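Local atomic coordinates of inositol monophosphatase family protein (Staphylococcus aureus, PDB entry 5I3S), a protein that probably removes phosphate from inositol monophosphate or a related small phosphate ester, as metal-dependent phosphatases of the inositol monophosphatase family do. Residues L3-Q8 / Y111-V115; V62-E66 / Q205-F209; A126-A132 / V214-V219. All blocks are in the same frame, centred on the assembly; numbering follows the deposited sequence.

Contact 1: residues L3-Q8 / Y111-V115; sequences LYGFAQ and YAGFV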
loop_
_atom_site.group_PDB
_atom_site.type_symbol
_atom_site.label_atom_id
_atom_site.label_comp_id
_atom_site.label_asym_id
_atom_site.label_seq_id
_atom_site.Cartn_x
_atom_site.Cartn_y
_atom_site.Cartn_z
ATOM N N LEU A 3 23.209 -14.332 20.217
ATOM C CA LEU A 3 22.525 -14.866 19.037
ATOM C C LEU A 3 21.597 -13.817 18.357
ATOM O O LEU A 3 21.542 -13.755 17.149
ATOM C CB LEU A 3 21.762 -16.155 19.419
ATOM C CG LEU A 3 20.601 -16.692 18.575
ATOM C CD1 LEU A 3 21.054 -17.209 17.247
ATOM C CD2 LEU A 3 19.885 -17.792 19.346
ATOM N N TYR A 4 20.862 -13.046 19.158
ATOM C CA TYR A 4 20.100 -11.894 18.699
ATOM C C TYR A 4 20.934 -10.916 17.884
ATOM O O TYR A 4 20.520 -10.521 16.785
ATOM C CB TYR A 4 19.554 -11.145 19.904
ATOM C CG TYR A 4 18.607 -10.030 19.566
ATOM C CD1 TYR A 4 17.416 -10.295 18.890
ATOM C CD2 TYR A 4 18.867 -8.722 19.949
ATOM C CE1 TYR A 4 16.517 -9.288 18.591
ATOM C CE2 TYR A 4 17.975 -7.708 19.649
ATOM C CZ TYR A 4 16.796 -7.997 18.965
ATOM O OH TYR A 4 15.887 -6.998 18.673
ATOM N N GLY A 5 22.100 -10.536 18.443
ATOM C CA GLY A 5 23.023 -9.623 17.806
ATOM C C GLY A 5 23.555 -10.164 16.498
ATOM O O GLY A 5 23.594 -9.434 15.510
ATOM N N PHE A 6 23.992 -11.433 16.493
ATOM C CA PHE A 6 24.377 -12.162 15.255
ATOM C C PHE A 6 23.244 -12.125 14.195
ATOM O O PHE A 6 23.503 -11.923 13.012
ATOM C CB PHE A 6 24.792 -13.606 15.610
ATOM C CG PHE A 6 24.952 -14.540 14.428
ATOM C CD1 PHE A 6 26.074 -14.488 13.617
ATOM C CD2 PHE A 6 24.015 -15.487 14.155
ATOM C CE1 PHE A 6 26.232 -15.364 12.539
ATOM C CE2 PHE A 6 24.148 -16.344 13.065
ATOM C CZ PHE A 6 25.265 -16.284 12.259
ATOM N N ALA A 7 21.993 -12.286 14.624
ATOM C CA ALA A 7 20.890 -12.316 13.668
ATOM C C ALA A 7 20.693 -10.946 13.040
ATOM O O ALA A 7 20.552 -10.820 11.849
ATOM C CB ALA A 7 19.615 -12.798 14.334
ATOM N N GLN A 8 20.713 -9.929 13.890
ATOM C CA GLN A 8 20.556 -8.538 13.515
ATOM C C GLN A 8 21.544 -8.109 12.438
ATOM O O GLN A 8 21.145 -7.572 11.423
ATOM C CB GLN A 8 20.669 -7.683 14.770
ATOM C CG GLN A 8 20.364 -6.222 14.625
ATOM C CD GLN A 8 19.832 -5.629 15.902
ATOM O OE1 GLN A 8 18.887 -6.140 16.491
ATOM N NE2 GLN A 8 20.443 -4.552 16.346
ATOM N N TYR A 111 11.757 -16.805 20.152
ATOM C CA TYR A 111 12.868 -16.089 20.811
ATOM C C TYR A 111 13.001 -14.681 20.234
ATOM O O TYR A 111 12.962 -13.715 20.969
ATOM C CB TYR A 111 14.183 -16.869 20.647
ATOM C CG TYR A 111 15.495 -16.149 21.006
ATOM C CD1 TYR A 111 15.938 -16.032 22.342
ATOM C CD2 TYR A 111 16.331 -15.655 20.009
ATOM C CE1 TYR A 111 17.157 -15.409 22.655
ATOM C CE2 TYR A 111 17.538 -15.020 20.313
ATOM C CZ TYR A 111 17.960 -14.894 21.632
ATOM O OH TYR A 111 19.189 -14.241 21.904
ATOM N N ALA A 112 13.149 -14.559 18.925
ATOM C CA ALA A 112 13.373 -13.250 18.323
ATOM C C ALA A 112 12.728 -13.181 16.939
ATOM O O ALA A 112 12.616 -14.208 16.284
ATOM C CB ALA A 112 14.874 -12.986 18.214
ATOM N N GLY A 113 12.336 -11.983 16.515
ATOM C CA GLY A 113 11.883 -11.736 15.149
ATOM C C GLY A 113 12.447 -10.459 14.481
ATOM O O GLY A 113 12.713 -9.414 15.165
ATOM N N PHE A 114 12.600 -10.547 13.152
ATOM C CA PHE A 114 13.222 -9.516 12.327
ATOM C C PHE A 114 12.503 -9.368 10.996
ATOM O O PHE A 114 12.363 -10.361 10.313
ATOM C CB PHE A 114 14.706 -9.845 12.036
ATOM C CG PHE A 114 15.542 -10.114 13.275
ATOM C CD1 PHE A 114 16.246 -9.100 13.894
ATOM C CD2 PHE A 114 15.636 -11.408 13.808
ATOM C CE1 PHE A 114 17.023 -9.351 15.028
ATOM C CE2 PHE A 114 16.405 -11.673 14.942
ATOM C CZ PHE A 114 17.105 -10.642 15.547
ATOM N N VAL A 115 12.048 -8.154 10.642
ATOM C CA VAL A 115 11.627 -7.860 9.262
ATOM C C VAL A 115 12.343 -6.597 8.751
ATOM O O VAL A 115 12.217 -5.515 9.322
ATOM C CB VAL A 115 10.081 -7.939 8.974
ATOM C CG1 VAL A 115 9.272 -8.560 10.090
ATOM C CG2 VAL A 115 9.454 -6.667 8.589
#

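Contact 2: residues V62-E66 / Q205-F209; sequences VLGEE and QPWDF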
loop_
_atom_site.group_PDB
_atom_site.type_symbol
_atom_site.label_atom_id
_atom_site.label_comp_id
_atom_site.label_asym_id
_atom_site.label_seq_id
_atom_site.Cartn_x
_atom_site.Cartn_y
_atom_site.Cartn_z
ATOM N N VAL A 62 17.324 -24.580 9.944
ATOM C CA VAL A 62 16.858 -23.477 9.105
ATOM C C VAL A 62 15.602 -23.930 8.335
ATOM O O VAL A 62 15.687 -24.801 7.452
ATOM C CB VAL A 62 17.964 -23.036 8.121
ATOM C CG1 VAL A 62 17.449 -22.016 7.085
ATOM C CG2 VAL A 62 19.125 -22.446 8.902
ATOM N N LEU A 63 14.445 -23.363 8.687
ATOM C CA LEU A 63 13.209 -23.569 7.914
ATOM C C LEU A 63 13.050 -22.432 6.926
ATOM O O LEU A 63 12.753 -21.305 7.302
ATOM C CB LEU A 63 12.004 -23.643 8.824
ATOM C CG LEU A 63 10.631 -23.755 8.174
ATOM C CD1 LEU A 63 10.522 -25.055 7.402
ATOM C CD2 LEU A 63 9.503 -23.664 9.195
ATOM N N GLY A 64 13.254 -22.723 5.650
ATOM C CA GLY A 64 13.329 -21.672 4.648
ATOM C C GLY A 64 12.425 -21.768 3.420
ATOM O O GLY A 64 12.019 -22.867 2.990
ATOM N N GLU A 65 12.162 -20.583 2.850
ATOM C CA GLU A 65 11.254 -20.409 1.733
ATOM C C GLU A 65 11.853 -21.097 0.531
ATOM O O GLU A 65 11.164 -21.866 -0.135
ATOM C CB GLU A 65 10.983 -18.911 1.473
ATOM C CG GLU A 65 10.179 -18.558 0.198
ATOM C CD GLU A 65 11.003 -18.616 -1.109
ATOM O OE1 GLU A 65 12.230 -18.388 -1.095
ATOM O OE2 GLU A 65 10.427 -18.913 -2.178
ATOM N N GLU A 66 13.138 -20.826 0.291
ATOM C CA GLU A 66 13.903 -21.443 -0.806
ATOM C C GLU A 66 14.105 -22.990 -0.645
ATOM O O GLU A 66 14.667 -23.633 -1.541
ATOM C CB GLU A 66 15.253 -20.693 -1.019
ATOM C CG GLU A 66 15.755 -20.607 -2.460
ATOM C CD GLU A 66 15.069 -19.535 -3.335
ATOM O OE1 GLU A 66 14.043 -18.927 -2.937
ATOM O OE2 GLU A 66 15.569 -19.290 -4.466
ATOM N N GLN A 205 2.635 -18.956 4.517
ATOM C CA GLN A 205 3.650 -19.830 4.991
ATOM C C GLN A 205 4.324 -19.314 6.272
ATOM O O GLN A 205 4.366 -18.106 6.498
ATOM C CB GLN A 205 4.676 -19.989 3.876
ATOM C CG GLN A 205 4.086 -20.683 2.642
ATOM C CD GLN A 205 3.865 -22.189 2.867
ATOM O OE1 GLN A 205 4.123 -22.746 3.948
ATOM N NE2 GLN A 205 3.443 -22.865 1.820
ATOM N N PRO A 206 4.878 -20.236 7.109
ATOM C CA PRO A 206 5.465 -19.867 8.385
ATOM C C PRO A 206 6.540 -18.781 8.283
ATOM O O PRO A 206 6.640 -17.912 9.178
ATOM C CB PRO A 206 6.087 -21.157 8.903
ATOM C CG PRO A 206 5.718 -22.263 7.972
ATOM C CD PRO A 206 4.902 -21.693 6.860
ATOM N N TRP A 207 7.319 -18.846 7.209
ATOM C CA TRP A 207 8.380 -17.871 6.945
ATOM C C TRP A 207 7.862 -16.465 6.568
ATOM O O TRP A 207 8.627 -15.510 6.628
ATOM C CB TRP A 207 9.360 -18.371 5.863
ATOM C CG TRP A 207 8.747 -18.857 4.591
ATOM C CD1 TRP A 207 8.297 -18.100 3.567
ATOM C CD2 TRP A 207 8.526 -20.227 4.202
ATOM N NE1 TRP A 207 7.795 -18.909 2.556
ATOM C CE2 TRP A 207 7.932 -20.214 2.926
ATOM C CE3 TRP A 207 8.766 -21.458 4.817
ATOM C CZ2 TRP A 207 7.584 -21.393 2.241
ATOM C CZ3 TRP A 207 8.422 -22.626 4.139
ATOM C CH2 TRP A 207 7.845 -22.582 2.866
ATOM N N ASP A 208 6.585 -16.336 6.232
ATOM C CA ASP A 208 6.002 -15.002 6.059
ATOM C C ASP A 208 5.477 -14.353 7.373
ATOM O O ASP A 208 5.417 -13.134 7.470
ATOM C CB ASP A 208 4.913 -15.026 5.012
ATOM C CG ASP A 208 5.417 -15.462 3.626
ATOM O OD1 ASP A 208 4.728 -16.324 3.045
ATOM O OD2 ASP A 208 6.487 -15.021 3.166
ATOM N N PHE A 209 5.135 -15.138 8.381
ATOM C CA PHE A 209 4.671 -14.545 9.608
ATOM C C PHE A 209 5.558 -14.670 10.803
ATOM O O PHE A 209 5.364 -13.916 11.759
ATOM C CB PHE A 209 3.262 -15.005 9.965
ATOM C CG PHE A 209 3.106 -16.483 10.095
ATOM C CD1 PHE A 209 3.544 -17.144 11.225
ATOM C CD2 PHE A 209 2.478 -17.208 9.080
ATOM C CE1 PHE A 209 3.344 -18.495 11.361
ATOM C CE2 PHE A 209 2.295 -18.568 9.193
ATOM C CZ PHE A 209 2.714 -19.205 10.353
#

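Contact 3: residues A126-A132 / V214-V219; sequences AKVGEGA and VILYEV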
loop_
_atom_site.group_PDB
_atom_site.type_symbol
_atom_site.label_atom_id
_atom_site.label_comp_id
_atom_site.label_asym_id
_atom_site.label_seq_id
_atom_site.Cartn_x
_atom_site.Cartn_y
_atom_site.Cartn_z
ATOM N N ALA A 126 12.680 -7.338 17.561
ATOM C CA ALA A 126 12.078 -7.629 18.874
ATOM C C ALA A 126 12.680 -8.920 19.396
ATOM O O ALA A 126 12.829 -9.889 18.642
ATOM C CB ALA A 126 10.583 -7.786 18.738
ATOM N N LYS A 127 13.108 -8.924 20.641
ATOM C CA LYS A 127 13.481 -10.175 21.295
ATOM C C LYS A 127 12.320 -10.427 22.184
ATOM O O LYS A 127 11.839 -9.479 22.787
ATOM C CB LYS A 127 14.798 -10.036 22.069
ATOM C CG LYS A 127 15.127 -11.215 22.979
ATOM C CD LYS A 127 16.545 -11.148 23.540
ATOM C CE LYS A 127 16.744 -11.983 24.822
ATOM N NZ LYS A 127 15.858 -13.174 25.005
ATOM N N VAL A 128 11.812 -11.660 22.232
ATOM C CA VAL A 128 10.642 -11.959 23.103
ATOM C C VAL A 128 10.919 -11.423 24.529
ATOM O O VAL A 128 12.000 -11.646 25.071
ATOM C CB VAL A 128 10.228 -13.469 23.105
ATOM C CG1 VAL A 128 11.269 -14.301 23.815
ATOM C CG2 VAL A 128 8.887 -13.675 23.804
ATOM N N GLY A 129 9.967 -10.694 25.111
ATOM C CA GLY A 129 10.133 -10.097 26.460
ATOM C C GLY A 129 10.769 -8.703 26.569
ATOM O O GLY A 129 10.622 -8.043 27.591
ATOM N N GLU A 130 11.452 -8.241 25.514
ATOM C CA GLU A 130 12.255 -6.998 25.573
ATOM C C GLU A 130 11.780 -5.815 24.728
ATOM O O GLU A 130 12.535 -4.842 24.571
ATOM C CB GLU A 130 13.701 -7.283 25.214
ATOM C CG GLU A 130 14.262 -8.514 25.889
ATOM C CD GLU A 130 15.644 -8.309 26.443
ATOM O OE1 GLU A 130 16.367 -7.387 25.985
ATOM O OE2 GLU A 130 16.010 -9.093 27.338
ATOM N N GLY A 131 10.550 -5.870 24.213
ATOM C CA GLY A 131 10.000 -4.779 23.383
ATOM C C GLY A 131 10.391 -4.884 21.916
ATOM O O GLY A 131 11.294 -5.633 21.536
ATOM N N ALA A 132 9.710 -4.079 21.123
ATOM C CA ALA A 132 9.815 -4.075 19.691
ATOM C C ALA A 132 10.314 -2.725 19.240
ATOM O O ALA A 132 9.960 -1.688 19.806
ATOM C CB ALA A 132 8.444 -4.351 19.058
ATOM N N VAL A 214 6.597 -11.922 16.279
ATOM C CA VAL A 214 7.320 -11.629 17.536
ATOM C C VAL A 214 7.213 -10.146 17.846
ATOM O O VAL A 214 6.966 -9.748 19.004
ATOM C CB VAL A 214 8.809 -12.090 17.458
ATOM C CG1 VAL A 214 9.581 -11.791 18.746
ATOM C CG2 VAL A 214 8.890 -13.584 17.130
ATOM N N ILE A 215 7.337 -9.333 16.795
ATOM C CA ILE A 215 7.223 -7.863 16.882
ATOM C C ILE A 215 5.792 -7.460 17.302
ATOM O O ILE A 215 5.567 -6.680 18.244
ATOM C CB ILE A 215 7.682 -7.210 15.527
ATOM C CG1 ILE A 215 9.189 -7.468 15.292
ATOM C CG2 ILE A 215 7.421 -5.718 15.514
ATOM C CD1 ILE A 215 9.658 -7.465 13.859
ATOM N N LEU A 216 4.818 -8.030 16.621
ATOM C CA LEU A 216 3.417 -7.821 16.951
ATOM C C LEU A 216 3.143 -8.106 18.402
ATOM O O LEU A 216 2.515 -7.328 19.072
ATOM C CB LEU A 216 2.545 -8.782 16.085
ATOM C CG LEU A 216 1.067 -8.543 15.785
ATOM C CD1 LEU A 216 0.180 -9.731 16.097
ATOM C CD2 LEU A 216 0.512 -7.254 16.364
ATOM N N TYR A 217 3.605 -9.241 18.892
ATOM C CA TYR A 217 3.274 -9.647 20.244
ATOM C C TYR A 217 3.943 -8.699 21.315
ATOM O O TYR A 217 3.298 -8.359 22.322
ATOM C CB TYR A 217 3.562 -11.140 20.460
ATOM C CG TYR A 217 2.523 -12.145 19.876
ATOM C CD1 TYR A 217 1.132 -11.857 19.752
ATOM C CD2 TYR A 217 2.930 -13.426 19.547
ATOM N N GLU A 218 5.153 -8.194 21.051
ATOM C CA GLU A 218 5.760 -7.183 21.933
ATOM C C GLU A 218 4.993 -5.882 22.077
ATOM O O GLU A 218 5.066 -5.289 23.148
ATOM C CB GLU A 218 7.192 -6.891 21.570
ATOM C CG GLU A 218 8.080 -8.080 21.813
ATOM C CD GLU A 218 8.109 -8.521 23.294
ATOM O OE1 GLU A 218 8.451 -7.686 24.178
ATOM O OE2 GLU A 218 7.824 -9.711 23.555
ATOM N N VAL A 219 4.189 -5.478 21.090
ATOM C CA VAL A 219 3.303 -4.312 21.302
ATOM C C VAL A 219 1.872 -4.687 21.718
ATOM O O VAL A 219 0.924 -3.883 21.546
ATOM C CB VAL A 219 3.272 -3.340 20.095
ATOM C CG1 VAL A 219 4.661 -2.747 19.848
ATOM C CG2 VAL A 219 2.735 -4.007 18.840
#

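Contact 1: residues L3-Q8 / Y111-V115
Tyr4, Ala7 and Gln8 on helix 2-24 pack round the outer end (CE1, CZ, CE2) of the Phe114 ring on strand 109-117, and this is the tight half of the contact. Tyr4 CD1 comes within 3.4 Å of Phe114 CZ; the two rings meet obliquely, their planes at 32°. Phe114 takes this position with CG beside its backbone N (chi1 -54°), and its CE2 corner then meets Ala7 CB at 3.5 Å. Gln8 brings its amide oxygen to the ring edge, in the ring plane, with Gln8 OE1 4.0 Å from Phe114 CE1. Ala112 CB touches the edge of the Tyr4 ring, 3.8 Å from Tyr4 CD1. Buried Ala7, Ala112 and Phe114 give way, toward the start of the helix, to partly exposed Leu3 and Tyr111, where the fit loosens: Leu3 CD2 leans on Tyr111 CE2 at 3.8 Å, and Tyr4 N gives Tyr111 OH a weak, bent hydrogen bond of 3.4 Å. Tyr111 and Ala112 form a classic beta bulge opposite Ile104. Ala7 also touches Trp80 and Ile104 of nearby strands. The chemistry is mostly apolar and aromatic, with the Tyr4 hydroxyl satisfied by His125, so shape fit rather than strong polar bonding seats the N-terminal helix on the seven-stranded sheet of the sugar phosphatase fold.

Contact 2: residues V62-E66 / Q205-F209
Glu65 and Trp207 bring their CA atoms to 6.5 Å where edge strand 61-64 gives way to a loop and the first, weakly bonded turn of helix 206-218 begins. The Trp207 indole reaches across this gap and lies flat against the Gly64-Glu65 backbone. Its CG sits between its own backbone N and carbonyl carbon (chi1 51°), which turns one broad face of the ring toward the strand end. Glu65 CB rests over the five-membered ring, 3.5 Å from its centroid and 15° off the ring normal, a CH-pi contact; Glu65 CG also stands 3.4 Å from Trp207 NE1. Glu65 CA lies over the middle of the indole, while Gly64 O is above the outer six-membered ring, 3.8 Å from Trp207 CZ3. On the opposite face Gln205 CB sits 3.4 Å above the plane, so both faces of the indole have a neighbour, the second only near its rim. Leu63 takes up the edge: its CG is 4.5 Å from Trp207 CE3, and its CD2 meets Pro206 CG at 4.2 Å. The Glu65 chain bends at chi2, carrying its carboxylate away from the indole and setting it at 83° to the ring plane. This leaves Glu65 OE1 close to the like-charged Asp42, while Asp208, next to Trp207, has its own carboxylate close to Asp83 and Asp86. Such a gathering of acids, together with the Gly-Glu-Glu and Trp-Asp sequences meeting here, is consistent with the metal-binding active site of this phosphatase family. The contact joins the two segments through carbon and ring surface, with the acid oxygens turned elsewhere, which would be consistent with their being kept for metal.

Contact 3: residues A126-A132 / V214-V219
Ala126, at the end of strand 122-127, presses its CB between helix side chains, 3.7 Å from Ile215 CG1, and also touches Val214 CG1 and the Glu218 chain. Lys127 points away from the helix, its side chain touching Tyr111, and begins a type II beta turn that runs to Glu130, closed by the bond from Glu130 N to Lys127 O. Val128 lies at the turn's outer corner, its CA 3.6 Å from Glu218 OE2. Gly129, with a positive phi, donates its N-H to Glu218 OE2 at 2.8 Å; the bond is fairly straight (160°) but reaches the oxygen from 48° out of the carboxylate plane. This turn belongs to the hairpin joining antiparallel strands 122-127 and 132-134, and the glutamate that holds it comes from the last turn of helix 206-218. Gly131, again at positive phi, gives its N-H to the other oxygen, Glu218 OE1, also at 2.8 Å, on the anti side but tilted out of the carboxylate plane. One carboxylate thus ties down two backbone N-H groups on the turn, reaching them because the Glu218 chain bends back at chi2 (-61°). Ala132, at the far end of the turn, has CB 3.8 Å from Glu218 CB, near Ile215 CG2 and 4.2 Å from Val219 CG1, beside Leu139, which touches both Ala132 and Val219.

From the N terminus, contact 1 opens in helix 2-24 and closes about a hundred residues later on strand 109-117, laying the helix against the seven-stranded sheet. Contact 2 opens at edge strand 61-64 before that closure and ends far on, at the start of helix 206-218, so the two loops cross. Contact 3 opens only after contact 1 has closed, at strand 122-127, and reaches the end of the same helix; it crosses contact 2 and follows contact 1 in series. Helix 206-218 is thus fixed to the sheet at both ends, while neighbouring strands 109-117 and 122-127 join contacts 1 and 3 through probable backbone hydrogen bonds, Gly113 N with Ala126 O and Tyr111 O with Val128 N.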